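Local coordinates for protein putative esterase aq_1494 (Aquifex aeolicus, PDB 2EGR) that probably hydrolyses fatty acyl-CoA thioesters, as a putative esterase of the 4-hydroxybenzoyl-CoA thioesterase family with a hotdog fold, at residues R84-F89 / N104-M109; K65-D70 / V93-I98; V75-E80 / F89-F94; R7-Y12 / D71-H76. All blocks are in the same frame, centred on the assembly; numbering follows the deposited sequence.

Contact 1: residues R84-F89 / N104-M109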
# COMPACT_ATOMS: atom_id res chain seq x y z
N ARG A 84 -20.02 25.79 7.69
CA ARG A 84 -19.42 26.04 9.00
C ARG A 84 -18.52 24.88 9.43
O ARG A 84 -17.42 25.09 9.95
CB ARG A 84 -20.49 26.32 10.07
CG ARG A 84 -19.89 26.92 11.31
CD ARG A 84 -20.87 27.16 12.46
NE ARG A 84 -20.11 27.58 13.64
CZ ARG A 84 -20.50 27.42 14.90
NH1 ARG A 84 -21.66 26.84 15.18
NH2 ARG A 84 -19.71 27.84 15.88
N PHE A 85 -18.99 23.66 9.19
CA PHE A 85 -18.33 22.47 9.73
C PHE A 85 -17.61 21.57 8.73
O PHE A 85 -16.71 20.82 9.13
CB PHE A 85 -19.33 21.63 10.53
CG PHE A 85 -19.74 22.25 11.83
CD1 PHE A 85 -18.91 22.19 12.94
CD2 PHE A 85 -20.97 22.90 11.94
CE1 PHE A 85 -19.29 22.78 14.15
CE2 PHE A 85 -21.35 23.49 13.14
CZ PHE A 85 -20.52 23.42 14.24
N THR A 86 -18.02 21.61 7.46
CA THR A 86 -17.55 20.66 6.45
C THR A 86 -17.10 21.33 5.15
O THR A 86 -17.42 22.50 4.92
CB THR A 86 -18.65 19.59 6.09
OG1 THR A 86 -19.65 20.17 5.25
CG2 THR A 86 -19.31 19.00 7.35
N PHE A 87 -16.37 20.58 4.32
CA PHE A 87 -16.07 20.99 2.95
C PHE A 87 -15.96 19.77 2.05
O PHE A 87 -15.66 18.67 2.54
CB PHE A 87 -14.79 21.84 2.88
CG PHE A 87 -13.56 21.19 3.47
CD1 PHE A 87 -12.65 20.52 2.65
CD2 PHE A 87 -13.30 21.28 4.84
CE1 PHE A 87 -11.49 19.95 3.20
CE2 PHE A 87 -12.15 20.70 5.40
CZ PHE A 87 -11.24 20.03 4.57
N THR A 88 -16.21 19.99 0.76
CA THR A 88 -16.28 18.94 -0.27
C THR A 88 -15.40 19.32 -1.45
O THR A 88 -15.54 20.43 -2.00
CB THR A 88 -17.76 18.70 -0.76
OG1 THR A 88 -18.56 18.33 0.35
CG2 THR A 88 -17.86 17.58 -1.80
N PHE A 89 -14.47 18.44 -1.81
CA PHE A 89 -13.71 18.59 -3.03
C PHE A 89 -14.22 17.69 -4.13
O PHE A 89 -14.66 16.56 -3.85
CB PHE A 89 -12.21 18.27 -2.82
CG PHE A 89 -11.47 19.25 -1.97
CD1 PHE A 89 -11.18 20.52 -2.44
CD2 PHE A 89 -11.02 18.88 -0.71
CE1 PHE A 89 -10.45 21.43 -1.63
CE2 PHE A 89 -10.29 19.77 0.10
CZ PHE A 89 -10.02 21.04 -0.36
N ASN A 104 -15.06 12.62 -5.61
CA ASN A 104 -15.34 13.63 -4.63
C ASN A 104 -15.12 13.07 -3.24
O ASN A 104 -15.25 11.83 -3.03
CB ASN A 104 -16.74 14.22 -4.82
CG ASN A 104 -17.87 13.20 -4.64
OD1 ASN A 104 -18.28 12.92 -3.52
ND2 ASN A 104 -18.42 12.72 -5.75
N THR A 105 -14.78 13.97 -2.33
CA THR A 105 -14.53 13.68 -0.93
C THR A 105 -15.11 14.79 -0.06
O THR A 105 -15.00 15.98 -0.38
CB THR A 105 -13.03 13.52 -0.61
OG1 THR A 105 -12.34 14.74 -0.92
CG2 THR A 105 -12.41 12.36 -1.42
N LYS A 106 -15.74 14.39 1.05
CA LYS A 106 -16.28 15.33 2.02
C LYS A 106 -15.59 15.15 3.35
O LYS A 106 -15.30 14.01 3.80
CB LYS A 106 -17.80 15.16 2.14
CG LYS A 106 -18.44 16.08 3.15
CD LYS A 106 -19.92 15.79 3.29
CE LYS A 106 -20.63 16.96 3.97
NZ LYS A 106 -21.98 16.55 4.44
N HIS A 107 -15.30 16.28 3.99
CA HIS A 107 -14.46 16.36 5.18
C HIS A 107 -15.06 17.23 6.27
O HIS A 107 -15.85 18.13 6.01
CB HIS A 107 -13.08 16.96 4.83
CG HIS A 107 -12.37 16.23 3.73
ND1 HIS A 107 -12.62 16.47 2.39
CD2 HIS A 107 -11.45 15.25 3.77
CE1 HIS A 107 -11.88 15.68 1.66
NE2 HIS A 107 -11.17 14.91 2.47
N CYS A 108 -14.65 16.96 7.49
CA CYS A 108 -14.95 17.82 8.60
C CYS A 108 -13.69 17.94 9.42
O CYS A 108 -12.64 17.41 9.01
CB CYS A 108 -16.15 17.26 9.39
SG CYS A 108 -15.85 15.75 10.29
N MET A 109 -13.75 18.67 10.52
CA MET A 109 -12.56 18.96 11.30
C MET A 109 -12.75 18.69 12.78
O MET A 109 -13.84 18.85 13.34
CB MET A 109 -12.08 20.40 11.06
CG MET A 109 -11.46 20.62 9.68
SD MET A 109 -10.60 22.19 9.48
CE MET A 109 -10.73 22.30 7.74
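F87 and F89 pair with H107 and T105 as hydrogen-bonded antiparallel pairs between strands 86-95 and 98-111, whose local axes come within 4.6 Å at 158°. Two bonds join each pair. H107 N reaches F87 O at 2.8 Å, and F89 N reaches T105 O at 2.9 Å. On the face that carries the aromatic side chains, CB of H107 sits over the F87 ring, 3.8 Å from its centroid and displaced toward the rim. With chi1 at 56°, CG of F87 lies between its own backbone N and carbonyl carbon, a rotation that brings the ring under H107. The imidazole plane is nearly parallel to the phenyl ring but slid along it, with centroids 5.1 Å apart, so the main touch is CH-pi and not a full stack. T105 keeps its hydroxyl near the edge of the F89 ring and shares a hydrogen bond with Y91 OH. The other face is more polar: OG1 of T88 lies 3.6 Å from CG of K106, and OG1 of T86 lies at the same distance from CE of K106. The extended lysine chain thus runs past both threonines by its methylenes. The contact therefore has two characters: the face with F87, F89 and H107 is buried against L56 of strand 52-63 and L126 of helix 120-126, whereas the threonine and lysine face is partly exposed.

Contact 2: residues K65-D70 / V93-I98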
# COMPACT_ATOMS: atom_id res chain seq x y z
N LYS A 65 -11.51 5.17 -17.64
CA LYS A 65 -10.45 4.54 -18.39
C LYS A 65 -9.29 4.26 -17.41
O LYS A 65 -9.09 5.02 -16.49
CB LYS A 65 -9.95 5.46 -19.51
CG LYS A 65 -11.02 5.85 -20.60
CD LYS A 65 -11.21 4.70 -21.61
CE LYS A 65 -12.41 4.93 -22.55
NZ LYS A 65 -12.21 4.20 -23.87
N PRO A 66 -8.51 3.21 -17.65
CA PRO A 66 -7.43 2.90 -16.69
C PRO A 66 -6.22 3.82 -16.81
O PRO A 66 -6.06 4.48 -17.83
CB PRO A 66 -7.03 1.48 -17.09
CG PRO A 66 -7.26 1.45 -18.56
CD PRO A 66 -8.55 2.23 -18.75
N LEU A 67 -5.38 3.81 -15.78
CA LEU A 67 -4.05 4.39 -15.82
C LEU A 67 -3.05 3.22 -15.78
O LEU A 67 -3.29 2.21 -15.09
CB LEU A 67 -3.85 5.33 -14.64
CG LEU A 67 -4.56 6.71 -14.64
CD1 LEU A 67 -4.35 7.33 -13.28
CD2 LEU A 67 -4.02 7.59 -15.75
N PHE A 68 -1.96 3.37 -16.53
CA PHE A 68 -0.95 2.35 -16.69
C PHE A 68 0.34 2.82 -16.04
O PHE A 68 0.50 4.01 -15.80
CB PHE A 68 -0.67 2.09 -18.19
CG PHE A 68 -1.90 1.72 -18.97
CD1 PHE A 68 -2.69 0.65 -18.59
CD2 PHE A 68 -2.27 2.45 -20.11
CE1 PHE A 68 -3.87 0.30 -19.32
CE2 PHE A 68 -3.42 2.10 -20.85
CZ PHE A 68 -4.22 1.03 -20.45
N TYR A 69 1.25 1.90 -15.78
CA TYR A 69 2.58 2.22 -15.32
C TYR A 69 3.21 3.30 -16.18
O TYR A 69 3.23 3.18 -17.41
CB TYR A 69 3.51 0.98 -15.30
CG TYR A 69 4.95 1.35 -15.05
CD1 TYR A 69 5.33 2.08 -13.90
CD2 TYR A 69 5.95 1.05 -15.98
CE1 TYR A 69 6.69 2.47 -13.69
CE2 TYR A 69 7.27 1.40 -15.78
CZ TYR A 69 7.64 2.09 -14.63
OH TYR A 69 8.96 2.44 -14.47
N ASP A 70 3.75 4.32 -15.49
CA ASP A 70 4.56 5.39 -16.07
C ASP A 70 3.72 6.42 -16.82
O ASP A 70 4.32 7.31 -17.43
CB ASP A 70 5.68 4.84 -16.98
CG ASP A 70 6.97 5.68 -16.90
OD1 ASP A 70 7.22 6.30 -15.87
OD2 ASP A 70 7.75 5.70 -17.86
N VAL A 93 -9.59 13.28 -12.95
CA VAL A 93 -8.28 12.75 -13.33
C VAL A 93 -8.15 12.76 -14.83
O VAL A 93 -8.93 12.08 -15.53
CB VAL A 93 -8.04 11.34 -12.77
CG1 VAL A 93 -6.64 10.82 -13.23
CG2 VAL A 93 -8.17 11.36 -11.23
N PHE A 94 -7.20 13.54 -15.34
CA PHE A 94 -6.94 13.60 -16.78
C PHE A 94 -5.69 12.87 -17.21
O PHE A 94 -4.65 12.94 -16.55
CB PHE A 94 -6.79 15.07 -17.23
CG PHE A 94 -8.09 15.82 -17.26
CD1 PHE A 94 -8.98 15.66 -18.32
CD2 PHE A 94 -8.42 16.66 -16.21
CE1 PHE A 94 -10.19 16.35 -18.33
CE2 PHE A 94 -9.63 17.36 -16.22
CZ PHE A 94 -10.51 17.21 -17.29
N LYS A 95 -5.80 12.18 -18.34
CA LYS A 95 -4.64 11.66 -19.04
C LYS A 95 -4.72 12.07 -20.52
O LYS A 95 -5.66 11.71 -21.24
CB LYS A 95 -4.60 10.14 -18.87
CG LYS A 95 -3.57 9.39 -19.72
CD LYS A 95 -3.91 7.88 -19.68
CE LYS A 95 -3.09 7.13 -20.67
NZ LYS A 95 -3.16 5.62 -20.60
N GLU A 96 -3.72 12.82 -20.97
CA GLU A 96 -3.75 13.42 -22.30
C GLU A 96 -5.07 14.23 -22.42
O GLU A 96 -5.37 15.02 -21.52
CB GLU A 96 -3.50 12.36 -23.37
CG GLU A 96 -1.98 12.16 -23.53
CD GLU A 96 -1.56 10.76 -23.92
OE1 GLU A 96 -2.20 9.77 -23.51
OE2 GLU A 96 -0.54 10.66 -24.63
N ASP A 97 -5.87 14.08 -23.44
CA ASP A 97 -7.02 15.01 -23.45
C ASP A 97 -8.15 14.58 -22.47
O ASP A 97 -9.12 15.32 -22.23
CB ASP A 97 -7.56 15.26 -24.88
CG ASP A 97 -6.88 16.46 -25.57
OD1 ASP A 97 -7.32 16.83 -26.69
OD2 ASP A 97 -5.92 17.04 -25.00
N ILE A 98 -7.97 13.41 -21.86
CA ILE A 98 -9.10 12.55 -21.51
C ILE A 98 -9.35 12.41 -20.02
O ILE A 98 -8.42 12.10 -19.26
CB ILE A 98 -8.94 11.13 -22.17
CG1 ILE A 98 -8.58 11.22 -23.67
CG2 ILE A 98 -10.18 10.25 -21.88
CD1 ILE A 98 -9.52 12.07 -24.53
O HOH W 1 -6.13 4.99 -20.54
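The F68 ring meets the ammonium end of K95 obliquely, with K95 NZ 3.3 Å from CD2 and 3.5 Å from CE2 of F68. The two side chains cross at about a right angle. The lysine is stretched out to get there: its CG is anti to the backbone N (chi1 171°) and the rest of the chain stays extended. Polar partners hold the amine in place. NZ forms a salt bridge with D71 OD2, the same oxygen that accepts a hydrogen bond from F68 N, so one carboxylate oxygen links the lysine to the backbone of F68 and probably helps to position both. A water adds a second link, accepting from K95 NZ at 3.0 Å and donating to P66 O at 2.8 Å. Along the lysine's methylenes the contact is apolar. L67 runs past K95 in the opposite direction, placing its CD2 3.9 Å from CD of K95, while its other methyl, CD1, approaches CG1 of V93 at 4.2 Å. K95 also starts a type II' beta turn to I98, closed by K95 N to I98 O and by I98 N to K95 O at 2.9 Å. The loop after strand 52-63 thereby packs against the end of strand 86-95, with L67 and V93 turned into a core shared with V100 of strand 98-111, F73 of strand 72-82, and Y25 and F29 of helix 22-39.

Contact 3: residues V75-E80 / F89-F94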
# COMPACT_ATOMS: atom_id res chain seq x y z
N VAL A 75 -4.53 15.44 -11.63
CA VAL A 75 -5.70 15.56 -10.79
C VAL A 75 -6.06 17.06 -10.72
O VAL A 75 -5.27 17.89 -10.20
CB VAL A 75 -5.36 15.03 -9.40
CG1 VAL A 75 -6.57 15.13 -8.47
CG2 VAL A 75 -4.80 13.58 -9.51
N HIS A 76 -7.21 17.41 -11.29
CA HIS A 76 -7.73 18.77 -11.23
C HIS A 76 -8.76 18.80 -10.11
O HIS A 76 -9.81 18.11 -10.19
CB HIS A 76 -8.41 19.14 -12.55
CG HIS A 76 -7.49 19.29 -13.72
ND1 HIS A 76 -6.34 18.56 -13.89
CD2 HIS A 76 -7.59 20.10 -14.80
CE1 HIS A 76 -5.76 18.91 -15.03
NE2 HIS A 76 -6.51 19.82 -15.61
N LEU A 77 -8.45 19.57 -9.08
CA LEU A 77 -9.20 19.66 -7.84
C LEU A 77 -10.04 20.92 -7.86
O LEU A 77 -9.55 21.97 -8.29
CB LEU A 77 -8.20 19.73 -6.68
CG LEU A 77 -8.50 19.82 -5.19
CD1 LEU A 77 -7.30 19.38 -4.33
CD2 LEU A 77 -8.90 21.25 -4.82
N ASN A 78 -11.28 20.83 -7.38
CA ASN A 78 -12.15 21.99 -7.18
C ASN A 78 -12.88 21.93 -5.84
O ASN A 78 -13.34 20.86 -5.45
CB ASN A 78 -13.15 22.08 -8.34
CG ASN A 78 -14.05 23.34 -8.25
OD1 ASN A 78 -13.54 24.48 -8.16
ND2 ASN A 78 -15.37 23.14 -8.28
N LEU A 79 -12.96 23.06 -5.12
CA LEU A 79 -13.76 23.14 -3.89
C LEU A 79 -15.21 23.25 -4.31
O LEU A 79 -15.59 24.14 -5.07
CB LEU A 79 -13.38 24.35 -3.02
CG LEU A 79 -14.14 24.57 -1.71
CD1 LEU A 79 -13.79 23.50 -0.70
CD2 LEU A 79 -13.88 25.98 -1.10
N GLU A 80 -16.00 22.30 -3.83
CA GLU A 80 -17.40 22.17 -4.26
C GLU A 80 -18.34 22.77 -3.25
O GLU A 80 -19.40 23.26 -3.61
CB GLU A 80 -17.76 20.69 -4.47
CG GLU A 80 -17.23 20.08 -5.76
CD GLU A 80 -17.65 20.84 -7.01
OE1 GLU A 80 -18.65 21.59 -6.95
OE2 GLU A 80 -16.98 20.70 -8.04
N PHE A 89 -14.47 18.44 -1.81
CA PHE A 89 -13.71 18.59 -3.03
C PHE A 89 -14.22 17.69 -4.13
O PHE A 89 -14.66 16.56 -3.85
CB PHE A 89 -12.21 18.27 -2.82
CG PHE A 89 -11.47 19.25 -1.97
CD1 PHE A 89 -11.18 20.52 -2.44
CD2 PHE A 89 -11.02 18.88 -0.71
CE1 PHE A 89 -10.45 21.43 -1.63
CE2 PHE A 89 -10.29 19.77 0.10
CZ PHE A 89 -10.02 21.04 -0.36
N SER A 90 -14.14 18.18 -5.36
CA SER A 90 -14.32 17.35 -6.54
C SER A 90 -12.99 17.21 -7.27
O SER A 90 -12.09 18.05 -7.12
CB SER A 90 -15.45 17.86 -7.47
OG SER A 90 -15.02 18.87 -8.36
N TYR A 91 -12.85 16.11 -7.98
CA TYR A 91 -11.60 15.78 -8.64
C TYR A 91 -11.94 15.24 -10.00
O TYR A 91 -12.91 14.45 -10.16
CB TYR A 91 -10.78 14.69 -7.89
CG TYR A 91 -10.61 14.88 -6.42
CD1 TYR A 91 -9.45 15.43 -5.90
CD2 TYR A 91 -11.59 14.49 -5.54
CE1 TYR A 91 -9.29 15.59 -4.53
CE2 TYR A 91 -11.45 14.65 -4.19
CZ TYR A 91 -10.31 15.21 -3.68
OH TYR A 91 -10.21 15.33 -2.35
N ILE A 92 -11.18 15.67 -11.01
CA ILE A 92 -11.16 14.99 -12.29
C ILE A 92 -9.73 14.55 -12.61
O ILE A 92 -8.79 15.34 -12.50
CB ILE A 92 -11.71 15.86 -13.48
CG1 ILE A 92 -13.12 16.36 -13.15
CG2 ILE A 92 -11.75 15.04 -14.76
CD1 ILE A 92 -13.48 17.72 -13.76
N VAL A 93 -9.59 13.28 -12.95
CA VAL A 93 -8.28 12.75 -13.33
C VAL A 93 -8.15 12.76 -14.83
O VAL A 93 -8.93 12.08 -15.53
CB VAL A 93 -8.04 11.34 -12.77
CG1 VAL A 93 -6.64 10.82 -13.23
CG2 VAL A 93 -8.17 11.36 -11.23
N PHE A 94 -7.20 13.54 -15.34
CA PHE A 94 -6.94 13.60 -16.78
C PHE A 94 -5.69 12.87 -17.21
O PHE A 94 -4.65 12.94 -16.55
CB PHE A 94 -6.79 15.07 -17.23
CG PHE A 94 -8.09 15.82 -17.26
CD1 PHE A 94 -8.98 15.66 -18.32
CD2 PHE A 94 -8.42 16.66 -16.21
CE1 PHE A 94 -10.19 16.35 -18.33
CE2 PHE A 94 -9.63 17.36 -16.22
CZ PHE A 94 -10.51 17.21 -17.29
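Four backbone bonds join H76 with I92 and N78 with S90 as hydrogen-bonded pairs of the antiparallel strands 72-82 and 86-95. H76 N points almost straight at I92 O (2.9 Å, 174° at the hydrogen), and S90 N meets N78 O at 2.8 Å. Side-chain hydrogen bonds gather on E80 OE2. The hydroxyl of S90 donates to its anti lone pair at 2.7 Å, while N78 ND2 comes from above the carboxylate plane at 2.9 Å; donors from its own and the partner strand grip the same oxygen. E80 is bent at chi2 (-56°), which folds the carboxylate back over S90. One aromatic pair lies on this same side: F94 turns its edge to the face of H76 in an edge-to-face stack, with CD2 of F94 over the centre of the imidazole and centroids 4.7 Å apart. Apolar contacts fill the other side. CD2 of L77 packs obliquely on the F89 ring, 3.4 Å from CD1, and CD1 of L79 comes to CE1 of the same ring. CG1 of V75 sits at the edge of the Y91 ring, 3.9 Å from CD1, the two side chains pointing the same way. This face looks toward helix 22-39, where Y91 stacks on F29 and L77 touches F36. The hairpin forms part of the antiparallel sheet that wraps round the long helix 22-39, the arrangement that defines the hotdog fold.

Contact 4: residues R7-Y12 / D71-H76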
# COMPACT_ATOMS: atom_id res chain seq x y z
N ARG A 7 1.35 14.11 -11.85
CA ARG A 7 1.86 12.94 -11.17
C ARG A 7 2.15 11.87 -12.22
O ARG A 7 1.43 11.76 -13.22
CB ARG A 7 0.78 12.46 -10.15
CG ARG A 7 1.07 11.21 -9.31
CD ARG A 7 2.34 11.27 -8.52
NE ARG A 7 2.12 10.54 -7.26
CZ ARG A 7 2.15 9.23 -7.13
NH1 ARG A 7 2.45 8.45 -8.15
NH2 ARG A 7 1.89 8.70 -5.94
N ARG A 8 3.20 11.08 -11.99
CA ARG A 8 3.46 9.91 -12.83
C ARG A 8 3.17 8.59 -12.06
O ARG A 8 3.50 8.50 -10.89
CB ARG A 8 4.91 9.95 -13.27
CG ARG A 8 5.38 8.84 -14.11
CD ARG A 8 6.86 9.05 -14.39
NE ARG A 8 7.06 10.28 -15.17
CZ ARG A 8 7.12 10.35 -16.49
NH1 ARG A 8 6.98 9.28 -17.24
NH2 ARG A 8 7.29 11.53 -17.09
N VAL A 9 2.58 7.62 -12.76
CA VAL A 9 2.24 6.29 -12.16
C VAL A 9 3.51 5.52 -11.85
O VAL A 9 4.35 5.33 -12.72
CB VAL A 9 1.36 5.43 -13.08
CG1 VAL A 9 1.17 3.99 -12.44
CG2 VAL A 9 -0.00 6.11 -13.37
N GLN A 10 3.64 5.06 -10.59
CA GLN A 10 4.80 4.23 -10.17
C GLN A 10 4.44 2.75 -10.29
O GLN A 10 3.25 2.39 -10.22
CB GLN A 10 5.17 4.55 -8.70
CG GLN A 10 5.69 6.00 -8.44
CD GLN A 10 6.98 6.36 -9.17
OE1 GLN A 10 7.78 5.50 -9.53
NE2 GLN A 10 7.19 7.66 -9.38
N PHE A 11 5.45 1.90 -10.46
CA PHE A 11 5.21 0.49 -10.76
C PHE A 11 4.44 -0.18 -9.66
O PHE A 11 3.48 -0.93 -9.93
CB PHE A 11 6.51 -0.27 -11.02
CG PHE A 11 6.30 -1.52 -11.83
CD1 PHE A 11 6.13 -1.46 -13.23
CD2 PHE A 11 6.27 -2.77 -11.22
CE1 PHE A 11 5.90 -2.63 -13.99
CE2 PHE A 11 6.07 -3.94 -11.97
CZ PHE A 11 5.90 -3.87 -13.37
N TYR A 12 4.83 0.11 -8.42
CA TYR A 12 4.12 -0.51 -7.28
C TYR A 12 2.65 -0.10 -7.16
O TYR A 12 1.92 -0.72 -6.37
CB TYR A 12 4.85 -0.26 -5.95
CG TYR A 12 4.89 1.19 -5.53
CD1 TYR A 12 3.83 1.76 -4.83
CD2 TYR A 12 6.00 2.00 -5.82
CE1 TYR A 12 3.85 3.13 -4.42
CE2 TYR A 12 6.04 3.36 -5.42
CZ TYR A 12 4.95 3.92 -4.76
OH TYR A 12 4.96 5.24 -4.31
N ASP A 71 2.38 6.32 -16.76
CA ASP A 71 1.49 7.34 -17.35
C ASP A 71 1.64 8.64 -16.57
O ASP A 71 1.71 8.62 -15.34
CB ASP A 71 0.01 6.96 -17.33
CG ASP A 71 -0.39 6.02 -18.44
OD1 ASP A 71 0.37 5.85 -19.40
OD2 ASP A 71 -1.51 5.48 -18.36
N VAL A 72 1.68 9.76 -17.28
CA VAL A 72 1.60 11.06 -16.63
C VAL A 72 0.13 11.47 -16.62
O VAL A 72 -0.56 11.39 -17.64
CB VAL A 72 2.51 12.12 -17.31
CG1 VAL A 72 2.33 13.52 -16.61
CG2 VAL A 72 3.97 11.67 -17.23
N PHE A 73 -0.35 11.85 -15.45
CA PHE A 73 -1.74 12.20 -15.29
C PHE A 73 -1.84 13.46 -14.43
O PHE A 73 -0.86 13.88 -13.81
CB PHE A 73 -2.56 10.99 -14.75
CG PHE A 73 -2.23 10.62 -13.35
CD1 PHE A 73 -2.88 11.24 -12.28
CD2 PHE A 73 -1.22 9.68 -13.09
CE1 PHE A 73 -2.57 10.91 -10.96
CE2 PHE A 73 -0.88 9.37 -11.78
CZ PHE A 73 -1.55 9.97 -10.72
N GLU A 74 -3.02 14.08 -14.43
CA GLU A 74 -3.25 15.27 -13.64
C GLU A 74 -4.55 15.07 -12.90
O GLU A 74 -5.51 14.57 -13.47
CB GLU A 74 -3.30 16.53 -14.53
CG GLU A 74 -2.00 16.74 -15.28
CD GLU A 74 -1.97 18.04 -16.06
OE1 GLU A 74 -3.05 18.53 -16.42
OE2 GLU A 74 -0.86 18.57 -16.26
N VAL A 75 -4.53 15.44 -11.63
CA VAL A 75 -5.70 15.56 -10.79
C VAL A 75 -6.06 17.06 -10.72
O VAL A 75 -5.27 17.89 -10.20
CB VAL A 75 -5.36 15.03 -9.40
CG1 VAL A 75 -6.57 15.13 -8.47
CG2 VAL A 75 -4.80 13.58 -9.51
N HIS A 76 -7.21 17.41 -11.29
CA HIS A 76 -7.73 18.77 -11.23
C HIS A 76 -8.76 18.80 -10.11
O HIS A 76 -9.81 18.11 -10.19
CB HIS A 76 -8.41 19.14 -12.55
CG HIS A 76 -7.49 19.29 -13.72
ND1 HIS A 76 -6.34 18.56 -13.89
CD2 HIS A 76 -7.59 20.10 -14.80
CE1 HIS A 76 -5.76 18.91 -15.03
NE2 HIS A 76 -6.51 19.82 -15.61
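R7 pairs with F73 as a hydrogen-bonded pair, adding strand 3-8 to strand 72-82 in the antiparallel sheet of the hotdog fold. R7 N meets F73 O at 3.0 Å, and F73 N meets R7 O at 2.9 Å. F73 has CG between its backbone N and carbonyl carbon (chi1 68°), which swings the ring across toward strand 3-8. The side chain of R7 lies over this ring, CB 3.9 Å from its centroid, before bends at chi2 and chi3 carry the guanidinium away. There NH1 donates in the guanidinium plane to R8 O, and NE and NH2 form salt bridges with E31 and E13, so the charged group is held from several sides. R8 points to the opposite face of the sheet, where CG2 of V72 rests on one face of its guanidinium, 3.3 Å from NH2. Helix 22-39 meets the R7 side through Y28, which touches R7, V9 and F73. At V9 the chain leaves the strand, yet V9 N still bonds to D71 O at 2.9 Å and prolongs the pairing. CG2 of V9 also approaches the ring obliquely, 3.7 Å from F73 CE2.

From the N terminus, contact 4 closes the longest loop, returning strand 3-8 to strand 72-82 after helices 22-39 and 44-50 and strand 52-63. Contact 2 opens inside that loop, at 65-70, and ends on 93-98, crossing contact 4; a probable hydrogen bond from F94 N to E74 O joins them. Contact 3 nests within contact 2, ending on the same stretch, and closes the hairpin of strands 72-82 and 86-95, sharing V75 and H76 with contact 4 and V93 and F94 with contact 2. Contact 1 closes the following hairpin and crosses contacts 2 and 3, sharing F89 with the latter. Together they tie four strands into one sheet, contacts 1 and 4 on opposite sides of the chain's centre.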